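Local structure of 3-dehydroshikimate dehydratase (Pseudomonas putida, 5HMQ) at residues E302-E307 against H354-A359. The protein converts 3-dehydroshikimate to protocatechuate with the help of a divalent metal ion, in the pathways that degrade quinate and shikimate. Residues are numbered along the deposited sequence; the frame is centred on the assembly and turned at random.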
ATOM      1  N   GLU C 302     -25.456   4.844  -8.908  1.00 44.90           N
ATOM      2  CA  GLU C 302     -25.103   6.072  -9.611  1.00 45.05           C
ATOM      3  C   GLU C 302     -23.748   5.884 -10.283  1.00 45.54           C
ATOM      4  O   GLU C 302     -22.743   5.645  -9.605  1.00 45.48           O
ATOM      5  CB  GLU C 302     -25.071   7.270  -8.662  1.00 43.18           C
ATOM      6  CG  GLU C 302     -24.787   8.593  -9.363  1.00 46.93           C
ATOM      7  CD  GLU C 302     -24.706   9.773  -8.408  1.00 49.84           C
ATOM      8  OE1 GLU C 302     -24.876   9.573  -7.187  1.00 48.95           O
ATOM      9  OE2 GLU C 302     -24.469  10.904  -8.883  1.00 51.41           O
ATOM     10  N   PHE C 303     -23.725   5.989 -11.608  1.00 43.74           N
ATOM     11  CA  PHE C 303     -22.502   5.845 -12.384  1.00 46.97           C
ATOM     12  C   PHE C 303     -22.011   7.205 -12.857  1.00 47.07           C
ATOM     13  O   PHE C 303     -22.803   8.053 -13.280  1.00 44.99           O
ATOM     14  CB  PHE C 303     -22.714   4.929 -13.592  1.00 46.25           C
ATOM     15  CG  PHE C 303     -22.760   3.467 -13.251  1.00 46.06           C
ATOM     16  CD1 PHE C 303     -23.956   2.854 -12.910  1.00 44.76           C
ATOM     17  CD2 PHE C 303     -21.605   2.702 -13.283  1.00 44.63           C
ATOM     18  CE1 PHE C 303     -23.994   1.504 -12.600  1.00 46.58           C
ATOM     19  CE2 PHE C 303     -21.636   1.354 -12.976  1.00 44.66           C
ATOM     20  CZ  PHE C 303     -22.832   0.754 -12.634  1.00 43.80           C
ATOM     21  N   ALA C 304     -20.697   7.404 -12.785  1.00 45.34           N
ATOM     22  CA  ALA C 304     -20.060   8.621 -13.266  1.00 45.04           C
ATOM     23  C   ALA C 304     -19.565   8.376 -14.684  1.00 44.98           C
ATOM     24  O   ALA C 304     -18.727   7.496 -14.909  1.00 49.03           O
ATOM     25  CB  ALA C 304     -18.904   9.035 -12.356  1.00 42.84           C
ATOM     26  N   VAL C 305     -20.083   9.152 -15.634  1.00 47.27           N
ATOM     27  CA  VAL C 305     -19.804   8.973 -17.054  1.00 48.16           C
ATOM     28  C   VAL C 305     -19.829  10.338 -17.729  1.00 46.95           C
ATOM     29  O   VAL C 305     -20.284  11.330 -17.158  1.00 47.16           O
ATOM     30  CB  VAL C 305     -20.829   8.037 -17.738  1.00 48.97           C
ATOM     31  CG1 VAL C 305     -20.635   6.590 -17.306  1.00 49.20           C
ATOM     32  CG2 VAL C 305     -22.248   8.501 -17.433  1.00 45.48           C
ATOM     33  N   ASP C 306     -19.339  10.383 -18.964  1.00 50.37           N
ATOM     34  CA  ASP C 306     -19.582  11.505 -19.853  1.00 53.47           C
ATOM     35  C   ASP C 306     -20.677  11.107 -20.843  1.00 55.03           C
ATOM     36  O   ASP C 306     -21.254  10.020 -20.755  1.00 57.48           O
ATOM     37  CB  ASP C 306     -18.284  11.951 -20.540  1.00 50.15           C
ATOM     38  CG  ASP C 306     -17.677  10.883 -21.442  1.00 53.14           C
ATOM     39  OD1 ASP C 306     -18.313   9.834 -21.674  1.00 54.59           O
ATOM     40  OD2 ASP C 306     -16.541  11.100 -21.918  1.00 50.19           O
ATOM     41  N   GLU C 307     -20.973  11.994 -21.793  1.00 57.93           N
ATOM     42  CA  GLU C 307     -22.099  11.735 -22.684  1.00 55.54           C
ATOM     43  C   GLU C 307     -21.805  10.578 -23.634  1.00 57.26           C
ATOM     44  O   GLU C 307     -22.703   9.796 -23.960  1.00 55.49           O
ATOM     45  CB  GLU C 307     -22.452  12.996 -23.469  1.00 54.48           C
ATOM     46  CG  GLU C 307     -23.950  13.257 -23.570  1.00 61.40           C
ATOM     47  CD  GLU C 307     -24.545  13.773 -22.268  1.00 65.07           C
ATOM     48  OE1 GLU C 307     -25.609  13.265 -21.853  1.00 66.56           O
ATOM     49  OE2 GLU C 307     -23.940  14.683 -21.664  1.00 66.10           O
ATOM     50  N   HIS C 354     -18.579  14.371 -12.146  1.00 46.65           N
ATOM     51  CA  HIS C 354     -17.598  14.658 -13.190  1.00 46.58           C
ATOM     52  C   HIS C 354     -16.173  14.494 -12.674  1.00 47.28           C
ATOM     53  O   HIS C 354     -15.315  13.940 -13.371  1.00 48.68           O
ATOM     54  CB  HIS C 354     -17.813  16.068 -13.742  1.00 48.56           C
ATOM     55  CG  HIS C 354     -16.960  16.388 -14.931  1.00 49.51           C
ATOM     56  ND1 HIS C 354     -16.663  17.679 -15.308  1.00 49.80           N
ATOM     57  CD2 HIS C 354     -16.343  15.583 -15.830  1.00 51.09           C
ATOM     58  CE1 HIS C 354     -15.897  17.657 -16.385  1.00 52.39           C
ATOM     59  NE2 HIS C 354     -15.688  16.397 -16.722  1.00 52.96           N
ATOM     60  N   ASN C 355     -15.898  14.980 -11.462  1.00 42.66           N
ATOM     61  CA  ASN C 355     -14.591  14.749 -10.854  1.00 44.62           C
ATOM     62  C   ASN C 355     -14.305  13.258 -10.732  1.00 46.41           C
ATOM     63  O   ASN C 355     -13.205  12.795 -11.059  1.00 47.60           O
ATOM     64  CB  ASN C 355     -14.520  15.425  -9.484  1.00 47.17           C
ATOM     65  CG  ASN C 355     -14.529  16.939  -9.577  1.00 46.01           C
ATOM     66  OD1 ASN C 355     -14.267  17.510 -10.636  1.00 46.96           O
ATOM     67  ND2 ASN C 355     -14.839  17.598  -8.467  1.00 45.13           N
ATOM     68  N   PHE C 356     -15.296  12.488 -10.273  1.00 47.62           N
ATOM     69  CA  PHE C 356     -15.115  11.049 -10.118  1.00 46.16           C
ATOM     70  C   PHE C 356     -14.855  10.377 -11.460  1.00 44.15           C
ATOM     71  O   PHE C 356     -14.020   9.469 -11.556  1.00 45.66           O
ATOM     72  CB  PHE C 356     -16.345  10.445  -9.441  1.00 46.84           C
ATOM     73  CG  PHE C 356     -16.065   9.180  -8.682  1.00 47.73           C
ATOM     74  CD1 PHE C 356     -16.086   7.953  -9.324  1.00 47.43           C
ATOM     75  CD2 PHE C 356     -15.781   9.219  -7.329  1.00 46.40           C
ATOM     76  CE1 PHE C 356     -15.832   6.787  -8.628  1.00 45.33           C
ATOM     77  CE2 PHE C 356     -15.524   8.057  -6.627  1.00 46.31           C
ATOM     78  CZ  PHE C 356     -15.549   6.840  -7.278  1.00 46.24           C
ATOM     79  N   PHE C 357     -15.556  10.815 -12.509  1.00 44.34           N
ATOM     80  CA  PHE C 357     -15.330  10.254 -13.837  1.00 46.00           C
ATOM     81  C   PHE C 357     -13.930  10.581 -14.343  1.00 49.57           C
ATOM     82  O   PHE C 357     -13.251   9.718 -14.910  1.00 48.59           O
ATOM     83  CB  PHE C 357     -16.391  10.765 -14.811  1.00 46.75           C
ATOM     84  CG  PHE C 357     -16.114  10.418 -16.247  1.00 49.25           C
ATOM     85  CD1 PHE C 357     -16.234   9.111 -16.695  1.00 49.87           C
ATOM     86  CD2 PHE C 357     -15.740  11.400 -17.152  1.00 49.15           C
ATOM     87  CE1 PHE C 357     -15.981   8.788 -18.019  1.00 51.39           C
ATOM     88  CE2 PHE C 357     -15.486  11.086 -18.476  1.00 48.69           C
ATOM     89  CZ  PHE C 357     -15.607   9.778 -18.912  1.00 49.28           C
ATOM     90  N   GLU C 358     -13.482  11.824 -14.155  1.00 47.84           N
ATOM     91  CA  GLU C 358     -12.140  12.188 -14.595  1.00 44.92           C
ATOM     92  C   GLU C 358     -11.073  11.470 -13.776  1.00 46.14           C
ATOM     93  O   GLU C 358     -10.005  11.138 -14.304  1.00 46.88           O
ATOM     94  CB  GLU C 358     -11.951  13.702 -14.508  1.00 44.52           C
ATOM     95  CG  GLU C 358     -12.823  14.506 -15.472  1.00 48.16           C
ATOM     96  CD  GLU C 358     -12.520  14.226 -16.935  1.00 52.56           C
ATOM     97  OE1 GLU C 358     -11.345  13.951 -17.264  1.00 50.78           O
ATOM     98  OE2 GLU C 358     -13.457  14.293 -17.759  1.00 53.39           O
ATOM     99  N   ALA C 359     -11.344  11.228 -12.490  1.00 44.69           N
ATOM    100  CA  ALA C 359     -10.378  10.571 -11.617  1.00 42.63           C
ATOM    101  C   ALA C 359     -10.322   9.060 -11.824  1.00 47.33           C
ATOM    102  O   ALA C 359      -9.288   8.445 -11.540  1.00 49.14           O
ATOM    103  CB  ALA C 359     -10.696  10.883 -10.154  1.00 43.05           C
TER
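F357 lays one face of its ring against the backbone that runs from V305 into D306, where the end of a strand meets a helix; it has the largest area buried by the other segment, 94 Å², followed by A304 with 65 Å². The evidence is positional: the D306 N sits 3.7 Å above the ring plane and over its centre, with the V305 carbonyl carbon beside it over the same face. What lies over the centre of this face is thus the V305-D306 peptide unit, and V305 meets it through backbone atoms while its own CB points away. Chi1 of F357, 171°, sets CG anti to the backbone N and extends the ring from the helix along the residues that follow A304.

At the far end of the ring, the D306 side chain leans on the outer carbons. Its OD2 comes within 3.4 Å of F357 CZ, and the carboxylate plane is inclined by 49° to the ring, so the two groups are neither stacked nor perpendicular. The other oxygen, OD1, accepts a hydrogen bond from V309 N, which makes D306 the N-cap of helix 307-319 and ties down the carboxylate that touches the phenyl group.

A304 packs beside the start of the F357 side chain. Its CB points at the helix and lies 3.9 Å from F357 CB and 4.1 Å from F356 CB, while its O approaches F357 CD1 obliquely at 3.5 Å; the CA atoms of A304 and F357 are 5.0 Å apart, consistent with the small side chain of A304. The segments thus meet by van der Waals packing, the ring against polar backbone and carboxylate atoms, the A304 methyl supplying the apolar pairs.

This is structural packing in the first VOC module of the C-terminal dioxygenase-like domain, away from the metal sites: helix 352-360 lies on the end of strand 295-304, whose sheet neighbours are strands 341-346 and 363-371. F356 reaches S363 and C365 of the latter strand, while at the subunit interface the N355 side-chain amide and the backbone carbonyl of E358 hydrogen-bond to N36 and R209 of the second subunit.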